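Local structure of putative zinc protease (Bordetella parapertussis, 3IVL) at residues 120-125 with 160-165; 27-32 with 79-84; 36-41 with 156-161. The protein belongs to the zinc-dependent M16 peptidase family, probably as a metalloendopeptidase when whole, and is represented here by its inactive peptidase domain. All blocks are in the same frame, centred on the assembly; numbering follows the deposited sequence.

Contact 1 of 3, residues 120-125 with 160-165; sequences RARSKW and DRVRDA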
loop_
_atom_site.group_PDB
_atom_site.type_symbol
_atom_site.label_atom_id
_atom_site.label_comp_id
_atom_site.label_asym_id
_atom_site.label_seq_id
_atom_site.Cartn_x
_atom_site.Cartn_y
_atom_site.Cartn_z
ATOM N N ARG A 120 18.401 -11.802 -13.034
ATOM C CA ARG A 120 18.006 -13.152 -13.374
ATOM C C ARG A 120 16.665 -13.164 -14.126
ATOM O O ARG A 120 16.540 -13.776 -15.146
ATOM C CB ARG A 120 17.870 -13.984 -12.105
ATOM C CG ARG A 120 17.435 -15.398 -12.357
ATOM C CD ARG A 120 17.378 -16.251 -11.128
ATOM N NE ARG A 120 18.316 -17.353 -11.262
ATOM C CZ ARG A 120 18.021 -18.540 -11.763
ATOM N NH1 ARG A 120 18.952 -19.460 -11.847
ATOM N NH2 ARG A 120 16.810 -18.833 -12.151
ATOM N N ALA A 121 15.678 -12.452 -13.616
ATOM C CA ALA A 121 14.393 -12.340 -14.299
ATOM C C ALA A 121 14.516 -11.682 -15.675
ATOM O O ALA A 121 13.941 -12.134 -16.606
ATOM C CB ALA A 121 13.420 -11.627 -13.459
ATOM N N ARG A 122 15.328 -10.654 -15.810
ATOM C CA ARG A 122 15.510 -10.017 -17.103
ATOM C C ARG A 122 16.081 -10.945 -18.155
ATOM O O ARG A 122 15.634 -10.960 -19.263
ATOM C CB ARG A 122 16.359 -8.772 -16.961
ATOM C CG ARG A 122 16.799 -8.196 -18.241
ATOM C CD ARG A 122 17.884 -7.210 -18.051
ATOM N NE ARG A 122 17.348 -5.996 -17.514
ATOM C CZ ARG A 122 17.818 -5.352 -16.482
ATOM N NH1 ARG A 122 18.880 -5.759 -15.880
ATOM N NH2 ARG A 122 17.219 -4.279 -16.078
ATOM N N SER A 123 17.061 -11.731 -17.777
ATOM C CA SER A 123 17.635 -12.724 -18.645
ATOM C C SER A 123 16.696 -13.834 -19.082
ATOM O O SER A 123 16.712 -14.232 -20.203
ATOM C CB SER A 123 18.896 -13.281 -18.025
ATOM O OG SER A 123 19.059 -14.620 -18.387
ATOM N N LYS A 124 15.839 -14.304 -18.203
ATOM C CA LYS A 124 14.847 -15.269 -18.617
ATOM C C LYS A 124 13.918 -14.670 -19.678
ATOM O O LYS A 124 13.585 -15.307 -20.622
ATOM C CB LYS A 124 14.010 -15.740 -17.427
ATOM C CG LYS A 124 14.713 -16.582 -16.387
ATOM C CD LYS A 124 13.718 -17.379 -15.548
ATOM C CE LYS A 124 14.262 -17.794 -14.204
ATOM N NZ LYS A 124 13.202 -18.325 -13.337
ATOM N N TRP A 125 13.499 -13.440 -19.485
ATOM C CA TRP A 125 12.602 -12.782 -20.400
ATOM C C TRP A 125 13.217 -12.627 -21.770
ATOM O O TRP A 125 12.629 -12.993 -22.740
ATOM C CB TRP A 125 12.287 -11.408 -19.832
ATOM C CG TRP A 125 11.077 -10.800 -20.326
ATOM C CD1 TRP A 125 9.898 -10.792 -19.727
ATOM C CD2 TRP A 125 10.915 -10.099 -21.537
ATOM N NE1 TRP A 125 8.999 -10.148 -20.463
ATOM C CE2 TRP A 125 9.599 -9.709 -21.601
ATOM C CE3 TRP A 125 11.757 -9.755 -22.573
ATOM C CZ2 TRP A 125 9.105 -8.995 -22.652
ATOM C CZ3 TRP A 125 11.261 -9.065 -23.594
ATOM C CH2 TRP A 125 9.953 -8.693 -23.638
ATOM N N ASP A 160 13.123 -3.611 -25.432
ATOM C CA ASP A 160 13.914 -2.492 -25.035
ATOM C C ASP A 160 13.554 -1.998 -23.664
ATOM O O ASP A 160 14.390 -1.638 -22.936
ATOM C CB ASP A 160 13.879 -1.374 -26.051
ATOM C CG ASP A 160 14.870 -1.561 -27.162
ATOM O OD1 ASP A 160 15.865 -2.226 -26.969
ATOM O OD2 ASP A 160 14.630 -1.052 -28.232
ATOM N N ARG A 161 12.300 -1.998 -23.305
ATOM C CA ARG A 161 11.930 -1.650 -21.956
ATOM C C ARG A 161 12.453 -2.602 -20.895
ATOM O O ARG A 161 12.816 -2.200 -19.857
ATOM C CB ARG A 161 10.434 -1.457 -21.833
ATOM C CG ARG A 161 9.947 -0.250 -22.543
ATOM C CD ARG A 161 8.499 -0.264 -22.683
ATOM N NE ARG A 161 8.059 1.010 -23.162
ATOM C CZ ARG A 161 6.810 1.344 -23.424
ATOM N NH1 ARG A 161 5.823 0.493 -23.265
ATOM N NH2 ARG A 161 6.560 2.553 -23.849
ATOM N N VAL A 162 12.453 -3.878 -21.190
ATOM C CA VAL A 162 13.029 -4.860 -20.329
ATOM C C VAL A 162 14.516 -4.631 -20.194
ATOM O O VAL A 162 15.048 -4.678 -19.141
ATOM C CB VAL A 162 12.722 -6.243 -20.835
ATOM C CG1 VAL A 162 13.512 -7.210 -20.170
ATOM C CG2 VAL A 162 11.286 -6.550 -20.638
ATOM N N ARG A 163 15.174 -4.352 -21.279
ATOM C CA ARG A 163 16.567 -4.059 -21.219
ATOM C C ARG A 163 16.808 -2.816 -20.435
ATOM O O ARG A 163 17.708 -2.756 -19.704
ATOM C CB ARG A 163 17.146 -3.925 -22.603
ATOM C CG ARG A 163 17.342 -5.224 -23.262
ATOM C CD ARG A 163 17.417 -5.079 -24.697
ATOM N NE ARG A 163 18.783 -5.014 -25.099
ATOM C CZ ARG A 163 19.223 -4.451 -26.203
ATOM N NH1 ARG A 163 18.416 -3.880 -27.056
ATOM N NH2 ARG A 163 20.500 -4.485 -26.457
ATOM N N ASP A 164 15.981 -1.819 -20.601
ATOM C CA ASP A 164 16.189 -0.580 -19.907
ATOM C C ASP A 164 15.672 -0.483 -18.466
ATOM O O ASP A 164 15.961 0.461 -17.812
ATOM C CB ASP A 164 15.645 0.590 -20.716
ATOM C CG ASP A 164 16.284 0.725 -22.081
ATOM O OD1 ASP A 164 17.249 0.041 -22.390
ATOM O OD2 ASP A 164 15.780 1.505 -22.871
ATOM N N ALA A 165 14.918 -1.458 -17.985
ATOM C CA ALA A 165 14.317 -1.376 -16.658
ATOM C C ALA A 165 15.303 -1.324 -15.524
ATOM O O ALA A 165 16.296 -1.989 -15.530
ATOM C CB ALA A 165 13.332 -2.469 -16.434
#
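Arg-122 and Val-162 face each other where two nearly antiparallel helices pack, their segment axes at 159° and 10.1 Å apart.

The polar part of the contact is one side-chain to backbone hydrogen bond. Arg-122 NE donates to Val-162 O over 3.1 Å. The bond is close to straight, with 172° at the hydrogen. The carbonyl oxygen lies near the guanidinium plane, at its edge. The donor itself is tilted from the carbonyl plane. Arg-122 reaches this oxygen by running out extended and then bending at chi3 (-75°). The modelled approach of its NH2 to Ala-165 O is very short and badly angled, so it is doubtful and not counted as a hydrogen bond. Ala-165 is the first residue past the end of helix 154-164, so the guanidinium edge is turned to carbonyl oxygens at that C-terminal end. The partial negative charge there would suit a cation. NH1 makes a salt bridge with Glu-119, one turn back on its own helix.

The apolar part is a CH-pi contact. Val-162 CG2 stands over the centre of the six-membered ring of Trp-125, 3.5 Å from the centroid. CG1 of the same valine touches the aliphatic CG of Arg-122 at 3.9 Å.

The contact lies towards the surface and joins helix 115-134 to helix 154-164. Helix 37-48 adjoins it: Trp-125 NE1 hydrogen-bonds to Asp-42 OD2, and Trp-125 packs on Leu-43.

Contact 2 of 3, residues 27-32 with 79-84; sequences MYHLPA and PGLAMF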
loop_
_atom_site.group_PDB
_atom_site.type_symbol
_atom_site.label_atom_id
_atom_site.label_comp_id
_atom_site.label_asym_id
_atom_site.label_seq_id
_atom_site.Cartn_x
_atom_site.Cartn_y
_atom_site.Cartn_z
HETATM N N MSE A 27 -5.250 -13.005 -8.477
HETATM C CA MSE A 27 -5.144 -12.236 -9.687
HETATM C C MSE A 27 -5.204 -10.729 -9.448
HETATM O O MSE A 27 -6.047 -10.235 -8.755
HETATM C CB MSE A 27 -6.265 -12.598 -10.626
HETATM C CG MSE A 27 -6.189 -13.947 -11.180
HETATM SE SE MSE A 27 -7.377 -15.134 -10.394
HETATM C CE MSE A 27 -7.841 -16.046 -11.912
ATOM N N TYR A 28 -4.307 -10.019 -10.080
ATOM C CA TYR A 28 -4.261 -8.601 -9.988
ATOM C C TYR A 28 -4.338 -7.980 -11.356
ATOM O O TYR A 28 -3.702 -8.422 -12.243
ATOM C CB TYR A 28 -2.977 -8.227 -9.353
ATOM C CG TYR A 28 -2.784 -8.823 -8.017
ATOM C CD1 TYR A 28 -3.016 -8.093 -6.881
ATOM C CD2 TYR A 28 -2.362 -10.110 -7.874
ATOM C CE1 TYR A 28 -2.827 -8.634 -5.638
ATOM C CE2 TYR A 28 -2.164 -10.652 -6.650
ATOM C CZ TYR A 28 -2.400 -9.908 -5.526
ATOM O OH TYR A 28 -2.221 -10.447 -4.321
ATOM N N HIS A 29 -5.129 -6.944 -11.516
ATOM C CA HIS A 29 -5.181 -6.207 -12.750
ATOM C C HIS A 29 -3.941 -5.430 -13.051
ATOM O O HIS A 29 -3.283 -4.955 -12.189
ATOM C CB HIS A 29 -6.385 -5.323 -12.821
ATOM C CG HIS A 29 -7.636 -6.082 -13.035
ATOM N ND1 HIS A 29 -8.156 -6.915 -12.084
ATOM C CD2 HIS A 29 -8.440 -6.182 -14.104
ATOM C CE1 HIS A 29 -9.234 -7.491 -12.554
ATOM N NE2 HIS A 29 -9.431 -7.059 -13.776
ATOM N N LEU A 30 -3.665 -5.344 -14.332
ATOM C CA LEU A 30 -2.441 -4.784 -14.853
ATOM C C LEU A 30 -2.721 -3.538 -15.653
ATOM O O LEU A 30 -3.785 -3.368 -16.165
ATOM C CB LEU A 30 -1.751 -5.786 -15.750
ATOM C CG LEU A 30 -1.252 -7.089 -15.154
ATOM C CD1 LEU A 30 -0.853 -8.014 -16.218
ATOM C CD2 LEU A 30 -0.127 -6.862 -14.248
ATOM N N PRO A 31 -1.708 -2.710 -15.777
ATOM C CA PRO A 31 -1.747 -1.548 -16.630
ATOM C C PRO A 31 -1.686 -2.020 -18.040
ATOM O O PRO A 31 -1.459 -3.172 -18.281
ATOM C CB PRO A 31 -0.465 -0.815 -16.288
ATOM C CG PRO A 31 0.333 -1.699 -15.637
ATOM C CD PRO A 31 -0.412 -2.844 -15.133
ATOM N N ALA A 32 -1.878 -1.116 -18.967
ATOM C CA ALA A 32 -1.853 -1.445 -20.372
ATOM C C ALA A 32 -0.484 -1.929 -20.768
ATOM O O ALA A 32 0.480 -1.560 -20.172
ATOM C CB ALA A 32 -2.196 -0.267 -21.149
ATOM N N PRO A 79 -8.699 -6.309 -20.222
ATOM C CA PRO A 79 -7.305 -5.974 -19.993
ATOM C C PRO A 79 -6.488 -7.099 -19.341
ATOM O O PRO A 79 -6.965 -8.161 -19.057
ATOM C CB PRO A 79 -7.401 -4.786 -19.062
ATOM C CG PRO A 79 -8.619 -4.945 -18.388
ATOM C CD PRO A 79 -9.572 -5.616 -19.289
ATOM N N GLY A 80 -5.232 -6.813 -19.115
ATOM C CA GLY A 80 -4.293 -7.772 -18.602
ATOM C C GLY A 80 -4.446 -8.156 -17.159
ATOM O O GLY A 80 -4.954 -7.411 -16.389
ATOM N N LEU A 81 -3.967 -9.329 -16.813
ATOM C CA LEU A 81 -4.043 -9.842 -15.477
ATOM C C LEU A 81 -2.775 -10.525 -15.137
ATOM O O LEU A 81 -2.190 -11.118 -15.964
ATOM C CB LEU A 81 -5.120 -10.884 -15.456
ATOM C CG LEU A 81 -6.130 -11.013 -14.355
ATOM C CD1 LEU A 81 -6.804 -9.738 -14.064
ATOM C CD2 LEU A 81 -7.116 -12.037 -14.773
ATOM N N ALA A 82 -2.374 -10.472 -13.891
ATOM C CA ALA A 82 -1.323 -11.298 -13.364
ATOM C C ALA A 82 -1.943 -12.346 -12.468
ATOM O O ALA A 82 -2.874 -12.084 -11.764
ATOM C CB ALA A 82 -0.362 -10.502 -12.635
HETATM N N MSE A 83 -1.452 -13.556 -12.565
HETATM C CA MSE A 83 -1.999 -14.643 -11.800
HETATM C C MSE A 83 -0.951 -15.361 -11.027
HETATM O O MSE A 83 0.081 -15.650 -11.548
HETATM C CB MSE A 83 -2.717 -15.589 -12.727
HETATM C CG MSE A 83 -3.175 -16.855 -12.095
HETATM SE SE MSE A 83 -4.414 -17.769 -13.152
HETATM C CE MSE A 83 -5.961 -16.944 -12.620
ATOM N N PHE A 84 -1.213 -15.625 -9.768
ATOM C CA PHE A 84 -0.332 -16.417 -8.950
ATOM C C PHE A 84 -1.131 -17.486 -8.252
ATOM O O PHE A 84 -2.196 -17.230 -7.783
ATOM C CB PHE A 84 0.382 -15.572 -7.933
ATOM C CG PHE A 84 1.186 -14.474 -8.500
ATOM C CD1 PHE A 84 2.477 -14.652 -8.811
ATOM C CD2 PHE A 84 0.670 -13.243 -8.653
ATOM C CE1 PHE A 84 3.207 -13.651 -9.300
ATOM C CE2 PHE A 84 1.423 -12.251 -9.150
ATOM C CZ PHE A 84 2.699 -12.465 -9.452
#
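Tyr-28 O accepts the shortest hydrogen bond between the two strands, from Ala-82 N at 2.9 Å. It is almost straight, 174° at the hydrogen. Tyr-28 N returns a bond to Ala-82 O at 3.0 Å. The two residues thus form an antiparallel hydrogen-bonded pair. Non-hydrogen-bonded pairs flank it: Met-27 with Met-83, and His-29 with Leu-81. Past the strand end, Leu-30 N still hydrogen-bonds to Gly-80 O at 3.2 Å.

With His-29 CG anti to the carbonyl carbon (chi1 -73°), its ring runs alongside Leu-81 on one sheet face. Leu-81 CD1 sits over the imidazole centre, 3.6 Å from the centroid, in a CH-pi contact. Met-27 CB touches Leu-81 CG at 4.1 Å on this face. Both methionines are selenomethionines, and the modelled closeness of their ends is doubtful.

Tyr-28, Ala-82 and Phe-84 belong to the other face. Leu-30 CD2 meets Ala-82 CB at 4.0 Å. Tyr-28 OH and Glu-106 OE2 are hydrogen-bonded.

Strands 23-29 and 81-87 are the inner pair of a four-stranded antiparallel sheet, between 183-188 and 68-74. Helix 94-105 touches Tyr-28 and Phe-84 through Leu-105, while helix 37-48 packs on Leu-30.

Contact 3 of 3, residues 36-41 with 156-161; sequences PDFVGL and FLQRDR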
loop_
_atom_site.group_PDB
_atom_site.type_symbol
_atom_site.label_atom_id
_atom_site.label_comp_id
_atom_site.label_asym_id
_atom_site.label_seq_id
_atom_site.Cartn_x
_atom_site.Cartn_y
_atom_site.Cartn_z
ATOM N N PRO A 36 4.723 1.563 -19.563
ATOM C CA PRO A 36 6.044 1.142 -19.120
ATOM C C PRO A 36 5.998 0.353 -17.825
ATOM O O PRO A 36 6.867 -0.439 -17.560
ATOM C CB PRO A 36 6.783 2.459 -18.950
ATOM C CG PRO A 36 5.747 3.541 -19.056
ATOM C CD PRO A 36 4.412 2.934 -19.164
ATOM N N ASP A 37 4.959 0.573 -17.039
ATOM C CA ASP A 37 4.776 -0.115 -15.778
ATOM C C ASP A 37 4.620 -1.586 -16.033
ATOM O O ASP A 37 4.869 -2.381 -15.179
ATOM C CB ASP A 37 3.530 0.363 -15.063
ATOM C CG ASP A 37 3.765 1.547 -14.184
ATOM O OD1 ASP A 37 4.894 1.772 -13.776
ATOM O OD2 ASP A 37 2.791 2.250 -13.881
ATOM N N PHE A 38 4.139 -1.930 -17.205
ATOM C CA PHE A 38 3.722 -3.271 -17.472
ATOM C C PHE A 38 4.836 -4.255 -17.393
ATOM O O PHE A 38 4.686 -5.313 -16.882
ATOM C CB PHE A 38 3.134 -3.371 -18.845
ATOM C CG PHE A 38 2.661 -4.699 -19.160
ATOM C CD1 PHE A 38 1.412 -5.064 -18.849
ATOM C CD2 PHE A 38 3.477 -5.602 -19.740
ATOM C CE1 PHE A 38 0.984 -6.288 -19.113
ATOM C CE2 PHE A 38 3.053 -6.820 -20.008
ATOM C CZ PHE A 38 1.809 -7.175 -19.684
ATOM N N VAL A 39 5.939 -3.855 -17.954
ATOM C CA VAL A 39 7.133 -4.619 -18.014
ATOM C C VAL A 39 7.688 -4.885 -16.623
ATOM O O VAL A 39 8.192 -5.929 -16.353
ATOM C CB VAL A 39 8.090 -3.875 -18.886
ATOM C CG1 VAL A 39 9.475 -4.209 -18.625
ATOM C CG2 VAL A 39 7.751 -4.103 -20.282
ATOM N N GLY A 40 7.576 -3.902 -15.759
ATOM C CA GLY A 40 8.014 -4.019 -14.402
ATOM C C GLY A 40 7.249 -5.076 -13.670
ATOM O O GLY A 40 7.811 -5.833 -12.956
ATOM N N LEU A 41 5.954 -5.097 -13.871
ATOM C CA LEU A 41 5.120 -6.156 -13.378
ATOM C C LEU A 41 5.391 -7.517 -13.976
ATOM O O LEU A 41 5.312 -8.477 -13.299
ATOM C CB LEU A 41 3.668 -5.804 -13.509
ATOM C CG LEU A 41 3.117 -5.099 -12.303
ATOM C CD1 LEU A 41 1.738 -4.747 -12.658
ATOM C CD2 LEU A 41 3.138 -6.024 -11.148
ATOM N N PHE A 156 9.094 -5.278 -30.270
ATOM C CA PHE A 156 10.398 -4.693 -30.107
ATOM C C PHE A 156 10.531 -3.706 -28.974
ATOM O O PHE A 156 11.489 -3.698 -28.280
ATOM C CB PHE A 156 10.883 -4.123 -31.414
ATOM C CG PHE A 156 10.840 -5.087 -32.540
ATOM C CD1 PHE A 156 11.805 -6.013 -32.701
ATOM C CD2 PHE A 156 9.835 -5.061 -33.438
ATOM C CE1 PHE A 156 11.758 -6.867 -33.695
ATOM C CE2 PHE A 156 9.810 -5.929 -34.441
ATOM C CZ PHE A 156 10.774 -6.824 -34.567
ATOM N N LEU A 157 9.525 -2.878 -28.802
ATOM C CA LEU A 157 9.510 -1.912 -27.749
ATOM C C LEU A 157 9.529 -2.545 -26.373
ATOM O O LEU A 157 10.212 -2.068 -25.525
ATOM C CB LEU A 157 8.332 -0.985 -27.889
ATOM C CG LEU A 157 8.156 0.052 -26.818
ATOM C CD1 LEU A 157 9.296 0.942 -26.784
ATOM C CD2 LEU A 157 6.931 0.804 -27.019
ATOM N N GLN A 158 8.808 -3.635 -26.173
ATOM C CA GLN A 158 8.818 -4.303 -24.897
ATOM C C GLN A 158 10.203 -4.830 -24.554
ATOM O O GLN A 158 10.610 -4.770 -23.449
ATOM C CB GLN A 158 7.785 -5.415 -24.793
ATOM C CG GLN A 158 6.386 -4.997 -25.011
ATOM C CD GLN A 158 5.705 -4.396 -23.821
ATOM O OE1 GLN A 158 6.119 -3.392 -23.289
ATOM N NE2 GLN A 158 4.609 -4.977 -23.447
ATOM N N ARG A 159 10.918 -5.337 -25.522
ATOM C CA ARG A 159 12.232 -5.823 -25.257
ATOM C C ARG A 159 13.178 -4.756 -24.798
ATOM O O ARG A 159 13.922 -4.956 -23.901
ATOM C CB ARG A 159 12.783 -6.460 -26.469
ATOM C CG ARG A 159 14.213 -6.677 -26.368
ATOM C CD ARG A 159 14.623 -7.524 -27.447
ATOM N NE ARG A 159 16.043 -7.671 -27.498
ATOM C CZ ARG A 159 16.802 -7.059 -28.376
ATOM N NH1 ARG A 159 16.268 -6.261 -29.258
ATOM N NH2 ARG A 159 18.094 -7.267 -28.368
ATOM N N ASP A 160 13.123 -3.611 -25.432
ATOM C CA ASP A 160 13.914 -2.492 -25.035
ATOM C C ASP A 160 13.554 -1.998 -23.664
ATOM O O ASP A 160 14.390 -1.638 -22.936
ATOM C CB ASP A 160 13.879 -1.374 -26.051
ATOM C CG ASP A 160 14.870 -1.561 -27.162
ATOM O OD1 ASP A 160 15.865 -2.226 -26.969
ATOM O OD2 ASP A 160 14.630 -1.052 -28.232
ATOM N N ARG A 161 12.300 -1.998 -23.305
ATOM C CA ARG A 161 11.930 -1.650 -21.956
ATOM C C ARG A 161 12.453 -2.602 -20.895
ATOM O O ARG A 161 12.816 -2.200 -19.857
ATOM C CB ARG A 161 10.434 -1.457 -21.833
ATOM C CG ARG A 161 9.947 -0.250 -22.543
ATOM C CD ARG A 161 8.499 -0.264 -22.683
ATOM N NE ARG A 161 8.059 1.010 -23.162
ATOM C CZ ARG A 161 6.810 1.344 -23.424
ATOM N NH1 ARG A 161 5.823 0.493 -23.265
ATOM N NH2 ARG A 161 6.560 2.553 -23.849
#
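This is a side-chain packing contact between two inclined helices, with no hydrogen bond across it. It joins the N-terminal part of helix 37-48 to helix 154-164, in the helical part of the domain. The segment axes make an angle of 65° and come within 9.9 Å.

Val-39, a buried side chain, gives the most surface to the contact. Its two methyls touch different groups. CG1 meets the backbone carbonyl carbon of Arg-161 at 4.1 Å. CG2 touches Arg-161 CB and also lies 3.5 Å from Gln-158 OE1. The valine and glutamine side chains run alongside each other, pointing opposite ways.

Gln-158 brings its amide over by a bend at chi2 (-82°). NE2 comes 3.9 Å from Phe-38 CD2, obliquely to the ring. The ring and amide planes are 26° apart. The same NE2 makes a weak hydrogen bond to Ala-33 O.

In the M16-family domain, helix 37-48 follows the first sheet strand, 23-29, through a loop. Helix 154-164 packs near the start of that helix and also hydrogen-bonds to the loop before it. Arg-161 supplies one of these links, as its NH1 donates to Gly-34 O.

The arginine chain is extended from CG to NE, which carries its guanidinium to Pro-36. Pro-36 CA lies 4.1 Å above one face of that group, displaced to its margin. Leu-157 CD2 is centred on the opposite face at 3.6 Å. Trp-125 of helix 115-134 also packs on Gln-158.

In the fold
Contact 2 is nearest the chain centre and lies in the sheet, whereas contacts 1 and 3 lie in the helical part, each about 16 Å from that centre. Contact 1 is a surface contact; contacts 2 and 3 are partly buried. Contacts 1 and 3 share helix 154-164, and they meet where Val-162 CG2 touches Val-39 CG1 at 3.6 Å. Contacts 2 and 3 are joined by the loop from strand 23-29 to helix 37-48, with Leu-30 and Pro-31 packing on Phe-38 and Leu-41. Their chemistry differs: backbone pairing in contact 2, one arginine-to-carbonyl bond in contact 1, and side-chain packing without a hydrogen bond across contact 3.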